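Local coordinates for RagA protein (PDB 6SLN) that probably imports substrates, most likely peptides, across the outer membrane of Porphyromonas gingivalis as a TonB-dependent beta-barrel receptor, at residues I146-A154 / Y703-D713; K514-Y525 / L570-D581. All coordinates share one frame; numbering follows the deposited sequence.

Contact 1: residues I146-A154 / Y703-D713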
loop_
_atom_site.group_PDB
_atom_site.type_symbol
_atom_site.label_atom_id
_atom_site.label_comp_id
_atom_site.label_asym_id
_atom_site.label_seq_id
_atom_site.Cartn_x
_atom_site.Cartn_y
_atom_site.Cartn_z
ATOM N N ILE A 146 -34.848 -13.552 -10.122
ATOM C CA ILE A 146 -35.580 -14.525 -10.929
ATOM C C ILE A 146 -36.689 -15.136 -10.074
ATOM O O ILE A 146 -36.407 -15.829 -9.088
ATOM C CB ILE A 146 -34.632 -15.607 -11.470
ATOM C CG1 ILE A 146 -33.621 -14.973 -12.435
ATOM C CG2 ILE A 146 -35.418 -16.791 -12.084
ATOM C CD1 ILE A 146 -32.573 -15.917 -12.937
ATOM N N HIS A 147 -37.949 -14.892 -10.459
ATOM C CA HIS A 147 -39.129 -15.343 -9.699
ATOM C C HIS A 147 -39.102 -14.814 -8.261
ATOM O O HIS A 147 -39.188 -15.580 -7.299
ATOM C CB HIS A 147 -39.257 -16.873 -9.686
ATOM C CG HIS A 147 -39.553 -17.495 -11.016
ATOM N ND1 HIS A 147 -39.309 -18.829 -11.272
ATOM C CD2 HIS A 147 -40.082 -16.986 -12.152
ATOM C CE1 HIS A 147 -39.676 -19.115 -12.508
ATOM N NE2 HIS A 147 -40.148 -18.014 -13.065
ATOM N N GLY A 148 -38.953 -13.498 -8.112
ATOM C CA GLY A 148 -39.093 -12.854 -6.818
ATOM C C GLY A 148 -37.810 -12.804 -6.012
ATOM O O GLY A 148 -36.744 -13.272 -6.420
ATOM N N THR A 149 -37.924 -12.202 -4.827
ATOM C CA THR A 149 -36.842 -12.193 -3.848
ATOM C C THR A 149 -36.955 -13.464 -3.029
ATOM O O THR A 149 -37.982 -13.697 -2.385
ATOM C CB THR A 149 -36.918 -10.979 -2.923
ATOM O OG1 THR A 149 -36.920 -9.778 -3.698
ATOM C CG2 THR A 149 -35.723 -10.941 -1.988
ATOM N N GLY A 150 -35.920 -14.287 -3.058
ATOM C CA GLY A 150 -36.027 -15.524 -2.318
ATOM C C GLY A 150 -35.646 -15.450 -0.856
ATOM O O GLY A 150 -35.708 -16.474 -0.167
ATOM N N SER A 151 -35.249 -14.283 -0.342
ATOM C CA SER A 151 -34.717 -14.272 1.013
ATOM C C SER A 151 -34.732 -12.858 1.566
ATOM O O SER A 151 -34.540 -11.890 0.835
ATOM C CB SER A 151 -33.296 -14.847 1.057
ATOM O OG SER A 151 -32.599 -14.464 2.235
ATOM N N LEU A 152 -34.963 -12.753 2.870
ATOM C CA LEU A 152 -34.898 -11.473 3.564
ATOM C C LEU A 152 -33.476 -11.092 3.991
ATOM O O LEU A 152 -33.300 -10.086 4.688
ATOM C CB LEU A 152 -35.821 -11.505 4.784
ATOM C CG LEU A 152 -37.268 -11.891 4.518
ATOM C CD1 LEU A 152 -38.062 -11.637 5.773
ATOM C CD2 LEU A 152 -37.830 -11.084 3.376
ATOM N N GLY A 153 -32.460 -11.865 3.594
ATOM C CA GLY A 153 -31.085 -11.600 3.991
ATOM C C GLY A 153 -30.067 -11.954 2.925
ATOM O O GLY A 153 -29.443 -11.072 2.323
ATOM N N ALA A 154 -29.890 -13.249 2.692
ATOM C CA ALA A 154 -29.029 -13.720 1.620
ATOM C C ALA A 154 -29.398 -13.034 0.311
ATOM O O ALA A 154 -30.573 -12.781 0.030
ATOM C CB ALA A 154 -29.149 -15.242 1.479
ATOM N N TYR A 703 -45.171 -21.615 -11.251
ATOM C CA TYR A 703 -44.226 -22.102 -10.263
ATOM C C TYR A 703 -44.682 -21.730 -8.864
ATOM O O TYR A 703 -45.478 -20.807 -8.665
ATOM C CB TYR A 703 -42.837 -21.517 -10.489
ATOM C CG TYR A 703 -42.807 -20.026 -10.299
ATOM C CD1 TYR A 703 -42.539 -19.469 -9.057
ATOM C CD2 TYR A 703 -43.064 -19.172 -11.358
ATOM C CE1 TYR A 703 -42.521 -18.108 -8.879
ATOM C CE2 TYR A 703 -43.041 -17.808 -11.192
ATOM C CZ TYR A 703 -42.768 -17.279 -9.955
ATOM O OH TYR A 703 -42.747 -15.915 -9.792
ATOM N N VAL A 704 -44.133 -22.450 -7.888
ATOM C CA VAL A 704 -44.244 -22.086 -6.480
ATOM C C VAL A 704 -42.913 -22.408 -5.824
ATOM O O VAL A 704 -42.427 -23.544 -5.903
ATOM C CB VAL A 704 -45.395 -22.794 -5.742
ATOM C CG1 VAL A 704 -45.310 -24.293 -5.914
ATOM C CG2 VAL A 704 -45.353 -22.424 -4.269
ATOM N N ARG A 705 -42.324 -21.407 -5.189
ATOM C CA ARG A 705 -40.956 -21.445 -4.706
ATOM C C ARG A 705 -40.976 -21.138 -3.216
ATOM O O ARG A 705 -41.602 -20.166 -2.782
ATOM C CB ARG A 705 -40.090 -20.446 -5.508
ATOM C CG ARG A 705 -39.007 -19.746 -4.741
ATOM C CD ARG A 705 -38.247 -18.786 -5.638
ATOM N NE ARG A 705 -36.949 -18.466 -5.050
ATOM C CZ ARG A 705 -36.246 -17.388 -5.355
ATOM N NH1 ARG A 705 -36.716 -16.536 -6.252
ATOM N NH2 ARG A 705 -35.074 -17.169 -4.770
ATOM N N THR A 706 -40.325 -21.983 -2.437
ATOM C CA THR A 706 -40.381 -21.888 -0.989
ATOM C C THR A 706 -38.976 -21.805 -0.429
ATOM O O THR A 706 -38.095 -22.570 -0.835
ATOM C CB THR A 706 -41.086 -23.096 -0.396
ATOM O OG1 THR A 706 -42.127 -23.519 -1.291
ATOM C CG2 THR A 706 -41.674 -22.739 0.954
ATOM N N THR A 707 -38.772 -20.887 0.507
ATOM C CA THR A 707 -37.493 -20.748 1.186
ATOM C C THR A 707 -37.637 -21.097 2.662
ATOM O O THR A 707 -38.518 -20.569 3.347
ATOM C CB THR A 707 -36.923 -19.337 1.020
ATOM O OG1 THR A 707 -36.964 -18.952 -0.365
ATOM C CG2 THR A 707 -35.497 -19.300 1.533
ATOM N N ASN A 708 -36.769 -21.992 3.137
ATOM C CA ASN A 708 -36.735 -22.458 4.519
ATOM C C ASN A 708 -35.303 -22.421 5.025
ATOM O O ASN A 708 -34.356 -22.342 4.241
ATOM C CB ASN A 708 -37.298 -23.882 4.654
ATOM C CG ASN A 708 -38.749 -23.892 5.068
ATOM O OD1 ASN A 708 -39.643 -23.803 4.232
ATOM N ND2 ASN A 708 -38.989 -23.961 6.375
ATOM N N ASP A 709 -35.150 -22.529 6.351
ATOM C CA ASP A 709 -33.878 -22.238 7.020
ATOM C C ASP A 709 -33.369 -20.860 6.592
ATOM O O ASP A 709 -32.174 -20.648 6.357
ATOM C CB ASP A 709 -32.837 -23.326 6.749
ATOM C CG ASP A 709 -33.165 -24.635 7.442
ATOM O OD1 ASP A 709 -34.319 -24.781 7.859
ATOM O OD2 ASP A 709 -32.281 -25.512 7.578
ATOM N N MET A 710 -34.305 -19.914 6.499
ATOM C CA MET A 710 -34.069 -18.650 5.818
ATOM C C MET A 710 -32.906 -17.880 6.439
ATOM O O MET A 710 -32.872 -17.644 7.652
ATOM C CB MET A 710 -35.352 -17.818 5.849
ATOM C CG MET A 710 -35.181 -16.364 5.449
ATOM S SD MET A 710 -36.671 -15.696 4.696
ATOM C CE MET A 710 -36.494 -16.474 3.109
ATOM N N LEU A 711 -31.947 -17.490 5.601
ATOM C CA LEU A 711 -30.803 -16.716 6.081
ATOM C C LEU A 711 -31.258 -15.285 6.274
ATOM O O LEU A 711 -31.325 -14.508 5.323
ATOM C CB LEU A 711 -29.630 -16.809 5.112
ATOM C CG LEU A 711 -28.830 -18.066 5.422
ATOM C CD1 LEU A 711 -27.900 -18.479 4.288
ATOM C CD2 LEU A 711 -28.074 -17.836 6.734
ATOM N N ILE A 712 -31.613 -14.936 7.497
ATOM C CA ILE A 712 -31.983 -13.568 7.815
ATOM C C ILE A 712 -30.821 -12.938 8.557
ATOM O O ILE A 712 -30.281 -13.525 9.506
ATOM C CB ILE A 712 -33.277 -13.498 8.645
ATOM C CG1 ILE A 712 -34.475 -14.047 7.850
ATOM C CG2 ILE A 712 -33.516 -12.059 9.120
ATOM C CD1 ILE A 712 -35.866 -13.624 8.400
ATOM N N ASP A 713 -30.396 -11.772 8.085
ATOM C CA ASP A 713 -29.454 -10.938 8.820
ATOM C C ASP A 713 -30.285 -10.312 9.940
ATOM O O ASP A 713 -30.814 -9.199 9.831
ATOM C CB ASP A 713 -28.809 -9.908 7.895
ATOM C CG ASP A 713 -27.564 -9.284 8.482
ATOM O OD1 ASP A 713 -27.252 -9.564 9.654
ATOM O OD2 ASP A 713 -26.894 -8.506 7.772
HETATM O O HOH W 1 -31.826 -9.043 6.927
#

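Contact 2: residues K514-Y525 / L570-D581. With 3PE (1,2-Distearoyl-sn-glycerophosphoethanolamine), chain G.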
loop_
_atom_site.group_PDB
_atom_site.type_symbol
_atom_site.label_atom_id
_atom_site.label_comp_id
_atom_site.label_asym_id
_atom_site.label_seq_id
_atom_site.Cartn_x
_atom_site.Cartn_y
_atom_site.Cartn_z
ATOM N N LYS A 514 -35.809 -47.531 -28.082
ATOM C CA LYS A 514 -36.888 -46.822 -27.419
ATOM C C LYS A 514 -36.522 -46.385 -26.002
ATOM O O LYS A 514 -37.404 -45.960 -25.249
ATOM C CB LYS A 514 -38.127 -47.708 -27.399
ATOM C CG LYS A 514 -38.665 -48.072 -28.773
ATOM C CD LYS A 514 -39.989 -48.797 -28.647
ATOM C CE LYS A 514 -41.145 -47.831 -28.649
ATOM N NZ LYS A 514 -42.481 -48.500 -28.695
ATOM N N HIS A 515 -35.249 -46.475 -25.615
ATOM C CA HIS A 515 -34.842 -46.117 -24.256
ATOM C C HIS A 515 -33.438 -45.529 -24.314
ATOM O O HIS A 515 -32.473 -46.251 -24.588
ATOM C CB HIS A 515 -34.875 -47.329 -23.329
ATOM C CG HIS A 515 -36.247 -47.864 -23.060
ATOM N ND1 HIS A 515 -37.047 -47.391 -22.042
ATOM C CD2 HIS A 515 -36.952 -48.850 -23.663
ATOM C CE1 HIS A 515 -38.187 -48.062 -22.032
ATOM N NE2 HIS A 515 -38.156 -48.951 -23.009
ATOM N N ASP A 516 -33.318 -44.229 -24.057
ATOM C CA ASP A 516 -32.029 -43.556 -23.958
ATOM C C ASP A 516 -31.823 -43.108 -22.523
ATOM O O ASP A 516 -32.684 -42.437 -21.951
ATOM C CB ASP A 516 -31.949 -42.349 -24.895
ATOM C CG ASP A 516 -32.023 -42.738 -26.355
ATOM O OD1 ASP A 516 -33.021 -42.373 -27.024
ATOM O OD2 ASP A 516 -31.079 -43.411 -26.830
ATOM N N LEU A 517 -30.698 -43.482 -21.940
ATOM C CA LEU A 517 -30.343 -43.006 -20.616
ATOM C C LEU A 517 -29.045 -42.214 -20.700
ATOM O O LEU A 517 -28.139 -42.556 -21.468
ATOM C CB LEU A 517 -30.213 -44.161 -19.621
ATOM C CG LEU A 517 -29.935 -43.727 -18.180
ATOM C CD1 LEU A 517 -31.208 -43.211 -17.523
ATOM C CD2 LEU A 517 -29.321 -44.859 -17.362
ATOM N N THR A 518 -28.975 -41.135 -19.930
ATOM C CA THR A 518 -27.777 -40.323 -19.817
ATOM C C THR A 518 -27.468 -40.142 -18.341
ATOM O O THR A 518 -28.347 -39.764 -17.559
ATOM C CB THR A 518 -27.953 -38.962 -20.498
ATOM O OG1 THR A 518 -28.098 -39.155 -21.910
ATOM C CG2 THR A 518 -26.754 -38.079 -20.215
ATOM N N ALA A 519 -26.231 -40.439 -17.962
ATOM C CA ALA A 519 -25.777 -40.260 -16.597
ATOM C C ALA A 519 -24.576 -39.339 -16.609
ATOM O O ALA A 519 -23.759 -39.382 -17.534
ATOM C CB ALA A 519 -25.401 -41.583 -15.933
ATOM N N LEU A 520 -24.486 -38.508 -15.573
ATOM C CA LEU A 520 -23.418 -37.526 -15.451
ATOM C C LEU A 520 -23.062 -37.382 -13.979
ATOM O O LEU A 520 -23.883 -36.905 -13.191
ATOM C CB LEU A 520 -23.849 -36.191 -16.039
ATOM C CG LEU A 520 -22.811 -35.071 -16.135
ATOM C CD1 LEU A 520 -23.210 -34.136 -17.244
ATOM C CD2 LEU A 520 -22.680 -34.296 -14.834
ATOM N N MET A 521 -21.845 -37.777 -13.617
ATOM C CA MET A 521 -21.256 -37.437 -12.331
ATOM C C MET A 521 -20.318 -36.245 -12.502
ATOM O O MET A 521 -19.670 -36.089 -13.543
ATOM C CB MET A 521 -20.491 -38.626 -11.746
ATOM C CG MET A 521 -21.319 -39.883 -11.606
ATOM S SD MET A 521 -22.161 -39.933 -10.016
ATOM C CE MET A 521 -21.133 -41.095 -9.112
ATOM N N GLY A 522 -20.251 -35.401 -11.478
ATOM C CA GLY A 522 -19.476 -34.176 -11.570
ATOM C C GLY A 522 -18.874 -33.773 -10.245
ATOM O O GLY A 522 -19.458 -33.994 -9.180
ATOM N N HIS A 523 -17.681 -33.169 -10.320
ATOM C CA HIS A 523 -17.000 -32.574 -9.178
ATOM C C HIS A 523 -16.642 -31.130 -9.505
ATOM O O HIS A 523 -16.344 -30.802 -10.657
ATOM C CB HIS A 523 -15.722 -33.320 -8.799
ATOM C CG HIS A 523 -14.719 -32.449 -8.104
ATOM N ND1 HIS A 523 -13.743 -31.748 -8.779
ATOM C CD2 HIS A 523 -14.581 -32.122 -6.794
ATOM C CE1 HIS A 523 -13.035 -31.043 -7.913
ATOM N NE2 HIS A 523 -13.522 -31.253 -6.701
ATOM N N GLU A 524 -16.636 -30.278 -8.476
ATOM C CA GLU A 524 -16.449 -28.849 -8.673
ATOM C C GLU A 524 -15.872 -28.214 -7.415
ATOM O O GLU A 524 -16.412 -28.413 -6.322
ATOM C CB GLU A 524 -17.775 -28.199 -9.043
ATOM C CG GLU A 524 -17.763 -26.686 -9.016
ATOM C CD GLU A 524 -18.760 -26.106 -9.985
ATOM O OE1 GLU A 524 -19.941 -25.911 -9.611
ATOM O OE2 GLU A 524 -18.359 -25.879 -11.136
ATOM N N TYR A 525 -14.788 -27.439 -7.575
ATOM C CA TYR A 525 -14.182 -26.658 -6.496
ATOM C C TYR A 525 -13.963 -25.218 -6.966
ATOM O O TYR A 525 -13.302 -24.975 -7.983
ATOM C CB TYR A 525 -12.858 -27.273 -6.035
ATOM C CG TYR A 525 -12.138 -26.464 -4.956
ATOM C CD1 TYR A 525 -12.573 -26.494 -3.638
ATOM C CD2 TYR A 525 -11.017 -25.686 -5.252
ATOM C CE1 TYR A 525 -11.929 -25.769 -2.653
ATOM C CE2 TYR A 525 -10.366 -24.953 -4.261
ATOM C CZ TYR A 525 -10.824 -25.009 -2.961
ATOM O OH TYR A 525 -10.194 -24.296 -1.957
ATOM N N LEU A 570 -17.053 -26.562 -2.171
ATOM C CA LEU A 570 -16.761 -27.894 -2.689
ATOM C C LEU A 570 -18.073 -28.568 -3.037
ATOM O O LEU A 570 -19.012 -28.550 -2.232
ATOM C CB LEU A 570 -15.990 -28.758 -1.686
ATOM C CG LEU A 570 -15.629 -30.148 -2.237
ATOM C CD1 LEU A 570 -14.641 -30.073 -3.430
ATOM C CD2 LEU A 570 -15.084 -31.024 -1.128
ATOM N N SER A 571 -18.130 -29.184 -4.216
ATOM C CA SER A 571 -19.384 -29.671 -4.760
ATOM C C SER A 571 -19.208 -31.046 -5.380
ATOM O O SER A 571 -18.197 -31.318 -6.033
ATOM C CB SER A 571 -19.915 -28.697 -5.810
ATOM O OG SER A 571 -20.766 -27.746 -5.214
ATOM N N PHE A 572 -20.197 -31.912 -5.169
ATOM C CA PHE A 572 -20.297 -33.174 -5.887
ATOM C C PHE A 572 -21.718 -33.281 -6.387
ATOM O O PHE A 572 -22.661 -33.072 -5.615
ATOM C CB PHE A 572 -19.941 -34.361 -4.999
ATOM C CG PHE A 572 -18.557 -34.279 -4.411
ATOM C CD1 PHE A 572 -17.449 -34.567 -5.180
ATOM C CD2 PHE A 572 -18.369 -33.913 -3.089
ATOM C CE1 PHE A 572 -16.173 -34.492 -4.645
ATOM C CE2 PHE A 572 -17.102 -33.833 -2.548
ATOM C CZ PHE A 572 -15.997 -34.120 -3.333
ATOM N N PHE A 573 -21.884 -33.546 -7.681
ATOM C CA PHE A 573 -23.223 -33.465 -8.243
ATOM C C PHE A 573 -23.441 -34.538 -9.296
ATOM O O PHE A 573 -22.501 -35.125 -9.837
ATOM C CB PHE A 573 -23.517 -32.082 -8.827
ATOM C CG PHE A 573 -22.568 -31.633 -9.918
ATOM C CD1 PHE A 573 -21.376 -30.988 -9.604
ATOM C CD2 PHE A 573 -22.907 -31.782 -11.268
ATOM C CE1 PHE A 573 -20.522 -30.533 -10.617
ATOM C CE2 PHE A 573 -22.051 -31.326 -12.296
ATOM C CZ PHE A 573 -20.866 -30.704 -11.969
ATOM N N SER A 574 -24.714 -34.781 -9.575
ATOM C CA SER A 574 -25.120 -35.779 -10.542
ATOM C C SER A 574 -26.365 -35.298 -11.273
ATOM O O SER A 574 -27.183 -34.537 -10.738
ATOM C CB SER A 574 -25.419 -37.113 -9.861
ATOM O OG SER A 574 -26.490 -36.925 -8.962
ATOM N N ARG A 575 -26.515 -35.792 -12.494
ATOM C CA ARG A 575 -27.689 -35.479 -13.288
ATOM C C ARG A 575 -27.941 -36.654 -14.218
ATOM O O ARG A 575 -27.012 -37.136 -14.876
ATOM C CB ARG A 575 -27.486 -34.192 -14.084
ATOM C CG ARG A 575 -28.682 -33.816 -14.928
ATOM C CD ARG A 575 -28.266 -33.449 -16.334
ATOM N NE ARG A 575 -27.691 -32.107 -16.410
ATOM C CZ ARG A 575 -26.969 -31.671 -17.437
ATOM N NH1 ARG A 575 -26.731 -32.471 -18.467
ATOM N NH2 ARG A 575 -26.485 -30.438 -17.440
ATOM N N PHE A 576 -29.194 -37.114 -14.261
ATOM C CA PHE A 576 -29.594 -38.284 -15.030
ATOM C C PHE A 576 -30.748 -37.918 -15.944
ATOM O O PHE A 576 -31.648 -37.171 -15.548
ATOM C CB PHE A 576 -29.994 -39.421 -14.107
ATOM C CG PHE A 576 -28.891 -39.877 -13.226
ATOM C CD1 PHE A 576 -28.026 -40.871 -13.645
ATOM C CD2 PHE A 576 -28.697 -39.297 -11.987
ATOM C CE1 PHE A 576 -26.994 -41.297 -12.835
ATOM C CE2 PHE A 576 -27.656 -39.710 -11.169
ATOM C CZ PHE A 576 -26.808 -40.717 -11.595
ATOM N N ASN A 577 -30.719 -38.456 -17.166
ATOM C CA ASN A 577 -31.683 -38.119 -18.212
ATOM C C ASN A 577 -32.164 -39.398 -18.878
ATOM O O ASN A 577 -31.385 -40.093 -19.539
ATOM C CB ASN A 577 -31.068 -37.176 -19.243
ATOM C CG ASN A 577 -30.244 -36.088 -18.606
ATOM O OD1 ASN A 577 -30.772 -35.255 -17.872
ATOM N ND2 ASN A 577 -28.939 -36.089 -18.875
ATOM N N TYR A 578 -33.450 -39.690 -18.725
ATOM C CA TYR A 578 -34.082 -40.865 -19.298
ATOM C C TYR A 578 -35.042 -40.448 -20.409
ATOM O O TYR A 578 -35.654 -39.378 -20.355
ATOM C CB TYR A 578 -34.817 -41.629 -18.205
ATOM C CG TYR A 578 -35.578 -42.831 -18.671
ATOM C CD1 TYR A 578 -36.849 -42.705 -19.209
ATOM C CD2 TYR A 578 -35.041 -44.103 -18.537
ATOM C CE1 TYR A 578 -37.555 -43.806 -19.629
ATOM C CE2 TYR A 578 -35.746 -45.216 -18.948
ATOM C CZ TYR A 578 -37.000 -45.057 -19.498
ATOM O OH TYR A 578 -37.706 -46.151 -19.918
ATOM N N GLY A 579 -35.173 -41.300 -21.424
ATOM C CA GLY A 579 -35.999 -40.950 -22.564
ATOM C C GLY A 579 -36.682 -42.110 -23.262
ATOM O O GLY A 579 -36.141 -42.655 -24.228
ATOM N N PHE A 580 -37.883 -42.474 -22.805
ATOM C CA PHE A 580 -38.621 -43.583 -23.397
ATOM C C PHE A 580 -39.341 -43.145 -24.663
ATOM O O PHE A 580 -39.994 -42.098 -24.696
ATOM C CB PHE A 580 -39.639 -44.160 -22.413
ATOM C CG PHE A 580 -40.620 -45.110 -23.053
ATOM C CD1 PHE A 580 -40.175 -46.197 -23.797
ATOM C CD2 PHE A 580 -41.980 -44.912 -22.929
ATOM C CE1 PHE A 580 -41.064 -47.065 -24.398
ATOM C CE2 PHE A 580 -42.876 -45.786 -23.524
ATOM C CZ PHE A 580 -42.418 -46.860 -24.261
ATOM N N ASP A 581 -39.254 -43.985 -25.695
ATOM C CA ASP A 581 -39.685 -43.625 -27.041
ATOM C C ASP A 581 -39.018 -42.286 -27.333
ATOM O O ASP A 581 -37.817 -42.132 -27.056
ATOM C CB ASP A 581 -41.198 -43.624 -27.125
ATOM C CG ASP A 581 -41.727 -44.266 -28.391
ATOM O OD1 ASP A 581 -42.605 -45.156 -28.303
ATOM O OD2 ASP A 581 -41.265 -43.875 -29.479
HETATM C C1 3PE G . -9.729 -29.131 -2.048
HETATM C C2 3PE G . -9.664 -29.679 -3.457
HETATM C C3 3PE G . -10.927 -30.515 -3.732
HETATM O O31 3PE G . -10.850 -31.137 -4.987
HETATM O O32 3PE G . -11.237 -33.158 -4.094
HETATM C C31 3PE G . -10.835 -32.543 -5.021
HETATM C C32 3PE G . -10.277 -33.290 -6.247
HETATM C C33 3PE G . -11.358 -33.896 -7.147
HETATM C C34 3PE G . -10.716 -34.807 -8.201
HETATM C C35 3PE G . -10.655 -34.155 -9.588
HETATM C C36 3PE G . -10.941 -35.202 -10.668
HETATM C C37 3PE G . -10.245 -34.860 -11.990
HETATM C C38 3PE G . -10.598 -35.926 -13.034
HETATM C C39 3PE G . -10.086 -35.496 -14.403
HETATM C C3A 3PE G . -10.772 -36.298 -15.506
HETATM C C3B 3PE G . -10.790 -35.484 -16.804
HETATM O O21 3PE G . -9.537 -28.533 -4.267
HETATM O O22 3PE G . -7.528 -28.414 -5.255
HETATM C C21 3PE G . -8.674 -28.665 -5.372
HETATM C C22 3PE G . -9.192 -29.111 -6.743
HETATM C C23 3PE G . -8.070 -29.160 -7.785
HETATM C C24 3PE G . -8.308 -30.395 -8.661
HETATM C C25 3PE G . -8.379 -30.063 -10.155
HETATM C C26 3PE G . -8.070 -31.323 -10.980
HETATM C C27 3PE G . -7.854 -30.941 -12.446
HETATM C C28 3PE G . -7.550 -32.170 -13.312
HETATM C C29 3PE G . -7.447 -31.785 -14.797
HETATM C C2A 3PE G . -6.377 -32.602 -15.533
HETATM C C2B 3PE G . -6.798 -33.059 -16.946
HETATM C C2C 3PE G . -5.602 -32.949 -17.917
HETATM C C2D 3PE G . -5.885 -33.471 -19.341
#

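Contact 1: residues I146-A154 / Y703-D713
The imidazole of His147 stacks face-to-face on the phenol ring of Tyr703, centroids 3.6 Å apart and planes inclined by 14°. The overlap is shifted toward the rims: Tyr703 CE2 sits over one imidazole face, His147 CG over one phenol face. The stack joins plug to barrel in a TonB-dependent receptor, where the loop after plug strand 143-146 meets barrel strand 696-715. Asp738 bonds His147 NE2 and Asn762 bonds Tyr703 OH, so barrel strands 732-746 and 752-764 hold the rings by their polar ends. Next comes the guanidinium of Arg705, with Gly150 CA over one face and His147 O at an edge. Its NH1 gives a 2.8 Å hydrogen bond to His147 O from above that carbonyl's plane, and a weak one to Gly148 O at 3.3 Å. A chain extended from CG to NE carries the group to the loop, while Gln680 takes NE. Having no side chain, Gly150 lets the guanidinium lie against its backbone. Thr707 OG1 donates to Gly150 O, 2.8 Å away, in the carbonyl plane on a lone pair. Met710 bends at chi3 (-76°), which brings its CE against Ser151 CA, and its SD lies 3.9 Å from Leu152 CG. Leu152 and Ile712 run side by side, touching through their CD1 methyls. In an ST turn, Ser151 OG accepts from Gly153 N at 2.9 Å. Water 1 donates to both Leu152 O and Asp713 O. The Ala154 N-H gives a hydrogen bond to Leu711 O at 3.3 Å, with 150° at the hydrogen.

Contact 2: residues K514-Y525 / L570-D581
His523 meets Phe572 and Leu570 at the edge of its imidazole, Phe572 CE1 lying 3.6 Å from His523 CD2 and Leu570 CD1 3.7 Å from His523 NE2. Lipid 3PE occupies one imidazole face, its acyl carbon C33 over the ring centre, and His523 NE2 gives a weak 3.2 Å hydrogen bond to the lipid ester oxygen O31. CG anti to the backbone N (chi1 154°) sets the ring there, and a weak bond from Asn503 reaches ND1. The other lipid ester oxygen, O21, rests over a face of Tyr525, whose hydroxyl is bonded to Glu527. Farther along the same face, Ala519 CB packs on Phe576 CE1 at 3.5 Å, and Leu517 CD1 meets Tyr578 CB.

Leu520, Glu524, Phe573 and Arg575 point to the opposite face. With chi1 of 58°, the Phe573 ring folds back over Gly522, whose CA lies 3.8 Å from the ring centroid in a CH-pi contact. Leu520 CD2 and Glu524 CB flank this ring, and Ile194 of the plug region touches both Phe573 and Arg575. Behind the side chains, paired backbone bonds link Asp516 with Gly579 and Leu520 with Arg575 (one bond weak in each), Thr518 with Asn577, Gly522 with Phe573 and Glu524 with Ser571. Such unbroken antiparallel pairing, with lipid on one face and plug on the other, is typical of a transmembrane beta-barrel wall.

Contact 1 is buried inside the receptor, whereas contact 2 is partly buried and belongs to the wall itself. Their centres lie 27 Å apart and their nearest atoms about 15 Å, so they do not touch. Both use barrel strands, but 146-154 is an irregular plug loop, and most of its polar contacts to 703-713 run from side chains to loop carbonyls. In contact 2 both partners are strands, and regular backbone pairing does the joining. Its side chains then divide by face: one meets bound lipid at its Tyr525/Leu570 end, the other reaches toward the plug, the domain that supplies one half of contact 1.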